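PDB 3M4R: uncharacterized protein from Thermoplasma acidophilum, which is of unknown function but carries, in this N-terminal piece, a zinc-binding class II aldolase/adducin-type domain, and as a whole is probably an oxidoreductase. Local coordinates for residues A[90-94]-A[95-99]; A[12-15]-A[16-20]; A[19-22]-A[23-27]. One frame throughout, in Å; residues are numbered along the deposited sequence.

Contact 1: A[90-94]-A[95-99]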
ATOM      1  N   ASP A  90      18.561   4.690   9.616  1.00 33.23           N
ATOM      2  CA  ASP A  90      19.303   4.261   8.432  1.00 34.04           C
ATOM      3  C   ASP A  90      18.873   2.862   7.997  1.00 33.38           C
ATOM      4  O   ASP A  90      18.351   2.682   6.889  1.00 33.51           O
ATOM      5  CB  ASP A  90      20.817   4.351   8.700  1.00 34.89           C
ATOM      6  CG  ASP A  90      21.382   5.719   8.347  1.00 37.17           C
ATOM      7  OD1 ASP A  90      20.785   6.365   7.443  1.00 42.14           O
ATOM      8  OD2 ASP A  90      22.401   6.142   8.940  1.00 38.74           O
ATOM      9  N   LYS A  91      19.092   1.897   8.881  1.00 32.55           N
ATOM     10  CA  LYS A  91      18.758   0.506   8.643  1.00 31.52           C
ATOM     11  C   LYS A  91      17.896   0.033   9.804  1.00 30.75           C
ATOM     12  O   LYS A  91      17.965   0.571  10.894  1.00 30.31           O
ATOM     13  CB  LYS A  91      20.031  -0.341   8.581  1.00 31.18           C
HETATM   14  N   MSE A  92      17.115  -0.999   9.559  1.00 29.57           N
HETATM   15  CA  MSE A  92      16.365  -1.674  10.580  1.00 29.84           C
HETATM   16  C   MSE A  92      16.184  -3.093  10.081  1.00 28.44           C
HETATM   17  O   MSE A  92      15.757  -3.303   8.944  1.00 29.06           O
HETATM   18  CB  MSE A  92      14.991  -1.001  10.739  1.00 29.47           C
HETATM   19  CG  MSE A  92      14.476  -0.789  12.118  1.00 34.47           C
HETATM   20 SE   MSE A  92      12.806   0.221  11.914  1.00 37.26          SE
HETATM   21  CE  MSE A  92      13.499   1.936  12.428  1.00 36.34           C
ATOM     22  N   THR A  93      16.515  -4.068  10.902  1.00 27.18           N
ATOM     23  CA  THR A  93      16.171  -5.446  10.612  1.00 26.04           C
ATOM     24  C   THR A  93      14.660  -5.638  10.645  1.00 26.61           C
ATOM     25  O   THR A  93      13.903  -4.794  11.189  1.00 25.03           O
ATOM     26  CB  THR A  93      16.843  -6.410  11.647  1.00 26.00           C
ATOM     27  OG1 THR A  93      16.221  -6.254  12.916  1.00 26.22           O
ATOM     28  CG2 THR A  93      18.324  -6.130  11.788  1.00 24.38           C
ATOM     29  N   ASP A  94      14.194  -6.727  10.035  1.00 26.74           N
ATOM     30  CA  ASP A  94      12.774  -7.085  10.070  1.00 27.23           C
ATOM     31  C   ASP A  94      12.218  -7.149  11.492  1.00 26.75           C
ATOM     32  O   ASP A  94      11.177  -6.582  11.792  1.00 26.56           O
ATOM     33  CB  ASP A  94      12.545  -8.442   9.416  1.00 27.96           C
ATOM     34  CG  ASP A  94      12.754  -8.421   7.906  1.00 31.05           C
ATOM     35  OD1 ASP A  94      12.893  -7.331   7.317  1.00 31.92           O
ATOM     36  OD2 ASP A  94      12.842  -9.524   7.319  1.00 38.53           O
ATOM     37  N   GLU A  95      12.943  -7.857  12.345  1.00 26.19           N
ATOM     38  CA  GLU A  95      12.656  -7.968  13.760  1.00 26.59           C
ATOM     39  C   GLU A  95      12.521  -6.599  14.439  1.00 25.38           C
ATOM     40  O   GLU A  95      11.551  -6.356  15.152  1.00 24.69           O
ATOM     41  CB  GLU A  95      13.782  -8.744  14.439  1.00 27.03           C
ATOM     42  CG  GLU A  95      13.410  -9.306  15.783  1.00 30.29           C
ATOM     43  CD  GLU A  95      14.602  -9.876  16.553  1.00 32.53           C
ATOM     44  OE1 GLU A  95      15.719 -10.038  15.985  1.00 35.76           O
ATOM     45  OE2 GLU A  95      14.409 -10.159  17.748  1.00 33.15           O
ATOM     46  N   ALA A  96      13.504  -5.723  14.213  1.00 24.37           N
ATOM     47  CA  ALA A  96      13.470  -4.380  14.786  1.00 23.93           C
ATOM     48  C   ALA A  96      12.276  -3.595  14.249  1.00 23.45           C
ATOM     49  O   ALA A  96      11.623  -2.825  14.961  1.00 21.49           O
ATOM     50  CB  ALA A  96      14.747  -3.630  14.482  1.00 23.56           C
HETATM   51  N   MSE A  97      12.025  -3.760  12.959  1.00 23.70           N
HETATM   52  CA  MSE A  97      10.894  -3.135  12.339  1.00 24.86           C
HETATM   53  C   MSE A  97       9.592  -3.567  13.041  1.00 24.76           C
HETATM   54  O   MSE A  97       8.747  -2.717  13.405  1.00 24.19           O
HETATM   55  CB  MSE A  97      10.925  -3.492  10.835  1.00 24.79           C
HETATM   56  CG  MSE A  97      10.163  -2.616  10.015  1.00 29.11           C
HETATM   57 SE   MSE A  97      10.174  -3.284   8.165  1.00 27.50          SE
HETATM   58  CE  MSE A  97       9.432  -5.087   8.281  1.00 27.84           C
ATOM     59  N   VAL A  98       9.443  -4.869  13.302  1.00 25.05           N
ATOM     60  CA  VAL A  98       8.221  -5.353  13.945  1.00 25.52           C
ATOM     61  C   VAL A  98       8.082  -4.765  15.337  1.00 25.71           C
ATOM     62  O   VAL A  98       6.998  -4.348  15.736  1.00 25.61           O
ATOM     63  CB  VAL A  98       8.153  -6.907  13.986  1.00 25.76           C
ATOM     64  CG1 VAL A  98       7.133  -7.428  14.993  1.00 25.33           C
ATOM     65  CG2 VAL A  98       7.868  -7.438  12.575  1.00 27.46           C
ATOM     66  N   ASP A  99       9.180  -4.761  16.094  1.00 25.84           N
ATOM     67  CA  ASP A  99       9.172  -4.177  17.424  0.50 24.92           C
ATOM     68  C   ASP A  99       8.814  -2.698  17.370  1.00 24.84           C
ATOM     69  O   ASP A  99       8.060  -2.206  18.201  1.00 24.70           O
ATOM     70  CB  ASP A  99      10.534  -4.294  18.086  0.50 25.15           C
ATOM     71  CG  ASP A  99      10.471  -3.971  19.554  0.50 25.07           C
ATOM     72  OD1 ASP A  99       9.599  -4.544  20.245  0.50 25.33           O
ATOM     73  OD2 ASP A  99      11.251  -3.110  19.991  0.50 26.70           O
TER
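The carbonyl oxygen of T93 takes the amide hydrogen of M97 in a bond of 2.8 Å from M97 N to T93 O, the bond that closes the first turn of helix 94-103. The same residue also serves the helix with its side chain. T93 OG1 accepts from A96 N at 3.1 Å, nearly straight at 162° at the hydrogen. The reason lies in the torsion: OG1 is held between the backbone N and the carbonyl carbon (chi1 70°), from where the hydroxyl oxygen turns back over the start of the helix, while CG2 lies anti to the carbonyl carbon. A96 N, which as part of the first turn has no preceding helical carbonyl to serve it, is thereby satisfied.

This is a textbook N-cap, and M92 and M97, both selenomethionines, extend it into a hydrophobic staple, in which the residue just before the cap packs against the fourth residue after the cap. The CA–CB bond of M92 is directed toward the helix. Its CG meets the methyl CB of A96 at 3.7 Å, and SE of M92 then passes close to the main chain of M97, 3.9 Å from M97 CA and 4.3 Å from M97 CB.

The next bond in the helix runs from V98 N to D94 O at 2.9 Å, and a methyl of V98, CG2, lies 3.5 Å from D94 O. The acidic side chains of D94 and E95 stand at the exposed amino end of the helix, where their charge would probably suit the helix dipole. M97, in contrast, is buried, its side chain about 7 Å from that of the zinc ligand E116.

Contact 2: A[12-15]-A[16-20]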
ATOM      1  N   LYS A  12     -20.350   7.420  -1.557  1.00 40.12           N
ATOM      2  CA  LYS A  12     -20.481   7.850  -0.158  1.00 38.79           C
ATOM      3  C   LYS A  12     -20.033   6.768   0.845  1.00 37.61           C
ATOM      4  O   LYS A  12     -20.448   5.611   0.759  1.00 37.20           O
ATOM      5  CB  LYS A  12     -21.937   8.251   0.133  1.00 38.93           C
ATOM      6  N   PHE A  13     -19.182   7.150   1.795  1.00 35.80           N
ATOM      7  CA  PHE A  13     -18.784   6.259   2.880  1.00 34.75           C
ATOM      8  C   PHE A  13     -18.979   7.008   4.188  1.00 33.97           C
ATOM      9  O   PHE A  13     -18.773   8.204   4.214  1.00 32.94           O
ATOM     10  CB  PHE A  13     -17.300   5.862   2.734  1.00 34.58           C
ATOM     11  CG  PHE A  13     -16.960   5.271   1.397  1.00 32.82           C
ATOM     12  CD1 PHE A  13     -17.233   3.934   1.123  1.00 31.62           C
ATOM     13  CD2 PHE A  13     -16.363   6.049   0.413  1.00 32.44           C
ATOM     14  CE1 PHE A  13     -16.941   3.387  -0.120  1.00 33.05           C
ATOM     15  CE2 PHE A  13     -16.079   5.516  -0.842  1.00 32.85           C
ATOM     16  CZ  PHE A  13     -16.364   4.182  -1.113  1.00 32.68           C
ATOM     17  N   ASP A  14     -19.321   6.298   5.267  1.00 34.06           N
ATOM     18  CA  ASP A  14     -19.554   6.920   6.582  1.00 34.10           C
ATOM     19  C   ASP A  14     -18.263   7.370   7.250  1.00 33.41           C
ATOM     20  O   ASP A  14     -18.299   8.201   8.157  1.00 32.77           O
ATOM     21  CB  ASP A  14     -20.281   5.971   7.557  1.00 34.74           C
ATOM     22  CG  ASP A  14     -21.670   5.507   7.046  1.00 38.11           C
ATOM     23  OD1 ASP A  14     -22.409   6.266   6.346  1.00 40.66           O
ATOM     24  OD2 ASP A  14     -22.026   4.350   7.362  1.00 43.03           O
ATOM     25  N   SER A  15     -17.134   6.788   6.839  1.00 31.88           N
ATOM     26  CA  SER A  15     -15.857   6.999   7.521  1.00 30.53           C
ATOM     27  C   SER A  15     -14.690   6.594   6.626  1.00 29.08           C
ATOM     28  O   SER A  15     -14.859   5.847   5.655  1.00 28.01           O
ATOM     29  CB  SER A  15     -15.777   6.204   8.833  1.00 31.07           C
ATOM     30  OG  SER A  15     -15.538   4.817   8.617  1.00 31.82           O
ATOM     31  N   ASP A  16     -13.500   7.082   6.977  1.00 27.74           N
ATOM     32  CA  ASP A  16     -12.287   6.693   6.308  1.00 27.04           C
ATOM     33  C   ASP A  16     -12.066   5.191   6.341  1.00 26.77           C
ATOM     34  O   ASP A  16     -11.650   4.621   5.352  1.00 24.28           O
ATOM     35  CB  ASP A  16     -11.080   7.382   6.936  1.00 26.92           C
ATOM     36  CG  ASP A  16     -11.029   8.867   6.588  1.00 28.32           C
ATOM     37  OD1 ASP A  16     -11.732   9.283   5.629  1.00 22.74           O
ATOM     38  OD2 ASP A  16     -10.302   9.614   7.271  1.00 24.54           O
ATOM     39  N   ILE A  17     -12.320   4.560   7.477  1.00 25.99           N
ATOM     40  CA  ILE A  17     -12.145   3.109   7.546  1.00 26.33           C
ATOM     41  C   ILE A  17     -13.124   2.364   6.603  1.00 25.92           C
ATOM     42  O   ILE A  17     -12.743   1.402   5.929  1.00 25.71           O
ATOM     43  CB  ILE A  17     -12.178   2.610   9.010  1.00 26.16           C
ATOM     44  CG1 ILE A  17     -10.846   3.001   9.716  1.00 27.50           C
ATOM     45  CG2 ILE A  17     -12.359   1.086   9.060  1.00 25.64           C
ATOM     46  CD1 ILE A  17     -10.867   2.924  11.303  1.00 31.99           C
ATOM     47  N   ASP A  18     -14.374   2.788   6.556  1.00 25.91           N
ATOM     48  CA  ASP A  18     -15.325   2.183   5.609  1.00 26.67           C
ATOM     49  C   ASP A  18     -14.803   2.285   4.179  1.00 25.47           C
ATOM     50  O   ASP A  18     -14.924   1.338   3.399  1.00 23.73           O
ATOM     51  CB  ASP A  18     -16.734   2.802   5.682  1.00 27.76           C
ATOM     52  CG  ASP A  18     -17.424   2.582   7.029  1.00 31.73           C
ATOM     53  OD1 ASP A  18     -17.126   1.591   7.702  1.00 37.16           O
ATOM     54  OD2 ASP A  18     -18.282   3.409   7.414  1.00 39.11           O
ATOM     55  N   GLU A  19     -14.223   3.430   3.832  1.00 24.62           N
ATOM     56  CA  GLU A  19     -13.678   3.618   2.475  1.00 24.41           C
ATOM     57  C   GLU A  19     -12.501   2.675   2.159  1.00 23.59           C
ATOM     58  O   GLU A  19     -12.488   2.046   1.124  1.00 23.58           O
ATOM     59  CB  GLU A  19     -13.247   5.075   2.257  1.00 24.02           C
ATOM     60  CG  GLU A  19     -12.730   5.356   0.828  1.00 23.80           C
ATOM     61  CD  GLU A  19     -12.711   6.853   0.513  1.00 24.49           C
ATOM     62  OE1 GLU A  19     -13.142   7.625   1.361  1.00 23.16           O
ATOM     63  OE2 GLU A  19     -12.232   7.270  -0.546  1.00 23.62           O
ATOM     64  N   VAL A  20     -11.529   2.581   3.053  1.00 23.06           N
ATOM     65  CA  VAL A  20     -10.379   1.688   2.863  1.00 22.51           C
ATOM     66  C   VAL A  20     -10.807   0.224   2.846  1.00 22.02           C
ATOM     67  O   VAL A  20     -10.217  -0.550   2.094  1.00 21.71           O
ATOM     68  CB  VAL A  20      -9.226   1.906   3.925  1.00 23.35           C
ATOM     69  CG1 VAL A  20      -9.509   1.230   5.291  1.00 20.99           C
ATOM     70  CG2 VAL A  20      -7.869   1.424   3.323  1.00 23.05           C
TER
HETATM   71  O   HOH W   1     -19.999   3.466   4.587  1.00 23.39           O
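F13 and E19 meet with their side chains crossing at about a right angle, the glutamate running beneath one face of the ring. E19 CA lies over that face, 3.9 Å from the ring centroid of F13, a CH-pi contact. With CG anti to the backbone N the chain continues outward under the ring rim: E19 CG is 3.7 Å from F13 CD2. The carboxylate ends up turned just 20° from the ring plane, and its OE2 accepts from G197 N, which probably helps to fix its rotation.

D14 and D18 are set quite differently. Their carboxylate planes stand 75° apart, and D14 OD2 comes within 3.9 Å of D18 OD2, a pairing of like charges that is probably somewhat unfavourable. A water lies between the two residues, accepting from D14 N and donating weakly to D18 OD2.

D16 OD2 is hydrogen-bonded to T45 OG1 and forms a salt bridge with K126 NZ. The cap itself is made by S15: OG accepts from D18 N at 3.1 Å, almost straight at 170°, while S15 O takes E19 N. This is the serine N-cap motif, in which a hydroxyl takes up a first-turn amide that has no helical carbonyl before it, here with F13 of the preceding loop laid on E19.

Contact 3: A[19-22]-A[23-27]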
ATOM      1  N   GLU A  19     -14.223   3.430   3.832  1.00 24.62           N
ATOM      2  CA  GLU A  19     -13.678   3.618   2.475  1.00 24.41           C
ATOM      3  C   GLU A  19     -12.501   2.675   2.159  1.00 23.59           C
ATOM      4  O   GLU A  19     -12.488   2.046   1.124  1.00 23.58           O
ATOM      5  CB  GLU A  19     -13.247   5.075   2.257  1.00 24.02           C
ATOM      6  CG  GLU A  19     -12.730   5.356   0.828  1.00 23.80           C
ATOM      7  CD  GLU A  19     -12.711   6.853   0.513  1.00 24.49           C
ATOM      8  OE1 GLU A  19     -13.142   7.625   1.361  1.00 23.16           O
ATOM      9  OE2 GLU A  19     -12.232   7.270  -0.546  1.00 23.62           O
ATOM     10  N   VAL A  20     -11.529   2.581   3.053  1.00 23.06           N
ATOM     11  CA  VAL A  20     -10.379   1.688   2.863  1.00 22.51           C
ATOM     12  C   VAL A  20     -10.807   0.224   2.846  1.00 22.02           C
ATOM     13  O   VAL A  20     -10.217  -0.550   2.094  1.00 21.71           O
ATOM     14  CB  VAL A  20      -9.226   1.906   3.925  1.00 23.35           C
ATOM     15  CG1 VAL A  20      -9.509   1.230   5.291  1.00 20.99           C
ATOM     16  CG2 VAL A  20      -7.869   1.424   3.323  1.00 23.05           C
ATOM     17  N   VAL A  21     -11.827  -0.145   3.645  1.00 20.96           N
ATOM     18  CA  VAL A  21     -12.342  -1.538   3.668  1.00 20.34           C
ATOM     19  C   VAL A  21     -12.912  -1.850   2.275  1.00 20.61           C
ATOM     20  O   VAL A  21     -12.639  -2.898   1.678  1.00 20.08           O
ATOM     21  CB  VAL A  21     -13.424  -1.761   4.786  1.00 20.22           C
ATOM     22  CG1 VAL A  21     -14.305  -3.008   4.512  1.00 18.64           C
ATOM     23  CG2 VAL A  21     -12.759  -1.871   6.224  1.00 19.93           C
ATOM     24  N   TYR A  22     -13.689  -0.917   1.761  1.00 19.11           N
ATOM     25  CA  TYR A  22     -14.287  -1.072   0.449  1.00 20.54           C
ATOM     26  C   TYR A  22     -13.254  -1.313  -0.635  1.00 19.98           C
ATOM     27  O   TYR A  22     -13.361  -2.263  -1.388  1.00 19.87           O
ATOM     28  CB  TYR A  22     -15.147   0.136   0.117  1.00 20.71           C
ATOM     29  CG  TYR A  22     -15.831  -0.026  -1.199  1.00 21.58           C
ATOM     30  CD1 TYR A  22     -16.867  -0.932  -1.349  1.00 24.89           C
ATOM     31  CD2 TYR A  22     -15.415   0.705  -2.314  1.00 23.02           C
ATOM     32  CE1 TYR A  22     -17.494  -1.087  -2.568  1.00 24.75           C
ATOM     33  CE2 TYR A  22     -16.018   0.555  -3.516  1.00 25.63           C
ATOM     34  CZ  TYR A  22     -17.057  -0.347  -3.651  1.00 24.73           C
ATOM     35  OH  TYR A  22     -17.658  -0.482  -4.882  1.00 29.27           O
ATOM     36  N   GLY A  23     -12.221  -0.485  -0.664  1.00 21.10           N
ATOM     37  CA  GLY A  23     -11.154  -0.633  -1.633  1.00 22.16           C
ATOM     38  C   GLY A  23     -10.432  -1.962  -1.494  1.00 21.99           C
ATOM     39  O   GLY A  23     -10.095  -2.586  -2.480  1.00 21.94           O
ATOM     40  N   SER A  24     -10.200  -2.364  -0.248  1.00 21.77           N
ATOM     41  CA  SER A  24      -9.486  -3.596   0.054  1.00 21.33           C
ATOM     42  C   SER A  24     -10.252  -4.767  -0.484  1.00 20.87           C
ATOM     43  O   SER A  24      -9.699  -5.641  -1.123  1.00 19.65           O
ATOM     44  CB  SER A  24      -9.323  -3.717   1.546  1.00 20.71           C
ATOM     45  OG  SER A  24      -8.519  -2.646   1.981  1.00 20.75           O
ATOM     46  N   ARG A  25     -11.542  -4.770  -0.232  1.00 21.32           N
ATOM     47  CA  ARG A  25     -12.401  -5.849  -0.737  1.00 21.81           C
ATOM     48  C   ARG A  25     -12.339  -5.983  -2.260  1.00 23.52           C
ATOM     49  O   ARG A  25     -12.241  -7.102  -2.771  1.00 24.27           O
ATOM     50  CB  ARG A  25     -13.817  -5.650  -0.246  1.00 20.93           C
ATOM     51  CG  ARG A  25     -13.950  -5.909   1.250  1.00 20.15           C
ATOM     52  CD  ARG A  25     -15.275  -5.417   1.754  1.00 17.79           C
ATOM     53  NE  ARG A  25     -15.445  -5.732   3.163  1.00 16.83           N
ATOM     54  CZ  ARG A  25     -16.539  -5.471   3.879  1.00 18.67           C
ATOM     55  NH1 ARG A  25     -17.614  -4.942   3.308  1.00 22.34           N
ATOM     56  NH2 ARG A  25     -16.588  -5.810   5.160  1.00 18.24           N
ATOM     57  N   LEU A  26     -12.391  -4.866  -2.980  1.00 25.59           N
ATOM     58  CA  LEU A  26     -12.311  -4.880  -4.457  1.00 27.10           C
ATOM     59  C   LEU A  26     -10.992  -5.490  -4.943  1.00 28.20           C
ATOM     60  O   LEU A  26     -10.991  -6.325  -5.785  1.00 27.67           O
ATOM     61  CB  LEU A  26     -12.415  -3.467  -5.012  1.00 27.48           C
ATOM     62  CG  LEU A  26     -13.801  -2.820  -4.975  1.00 29.44           C
ATOM     63  CD1 LEU A  26     -13.750  -1.518  -5.748  1.00 32.26           C
ATOM     64  CD2 LEU A  26     -14.877  -3.716  -5.548  1.00 28.65           C
ATOM     65  N   ILE A  27      -9.877  -5.082  -4.355  1.00 29.82           N
ATOM     66  CA  ILE A  27      -8.576  -5.598  -4.718  1.00 31.08           C
ATOM     67  C   ILE A  27      -8.460  -7.094  -4.407  1.00 31.50           C
ATOM     68  O   ILE A  27      -7.946  -7.858  -5.224  1.00 30.17           O
ATOM     69  CB  ILE A  27      -7.479  -4.867  -3.932  1.00 32.24           C
ATOM     70  CG1 ILE A  27      -7.354  -3.415  -4.397  1.00 34.48           C
ATOM     71  CG2 ILE A  27      -6.129  -5.569  -4.052  1.00 34.71           C
ATOM     72  CD1 ILE A  27      -7.226  -3.254  -5.855  1.00 35.72           C
TER
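R25 lies side by side with V21, pointing the same way. CB is in contact with the carbonyl oxygens of V21 and Y22, and CG of R25 comes within 3.3 Å of V21 O, the acceptor of R25 N. CG lies anti to the carbonyl carbon (chi1 -70°) and the chain runs extended to NE, which carries the guanidinium out alongside V21. CD reaches V21 CG1 at 3.8 Å. That methyl sits over one face of the guanidinium, off toward the rim: NE of R25 is 3.2 Å from V21 CG1, CZ is near it too and, more loosely, so are NH2 and NH1. NE also donates to I70 O, which probably helps to fix the rotation of the group.

S24 OG donates to V20 O at 2.7 Å, and S24 N reaches the same oxygen from the opposite face of its plane; T41 OG1 also bonds the serine hydroxyl. Y22 CE2 lies 3.8 Å from L26 CD1, its ring packs edge-to-face with W8, and its OH bonds A9 N. Replacing Y22 by an alanine is likely to leave L26 and W8 without their aromatic partner and A9 N without its acceptor.

V20, V21 and S24 touch F75 of strand 75-79, V20 also packs on strand 40-48, and L26 and I27 touch Y201 of helix 197-215.

Contacts 1 and 2 are both helix starts at the surface, each capped by a hydroxyl, yet they lie on different helices with centres about 31 Å apart. Contact 1 adds an apolar staple to its cap, whereas contact 2 adds an aromatic face and a close pair of carboxylates. Contact 3 is partly buried and sits farther along helix 16-28, the helix that contact 2 opens; the two share E19 and V20 and touch through F13 CE1 and Y22 CB. Its chemistry is that of a helix interior, with backbone bonds, a doubly used carbonyl and side chains packed on strands. Contacts 1 and 3 lie on opposite sides of the chain's centre.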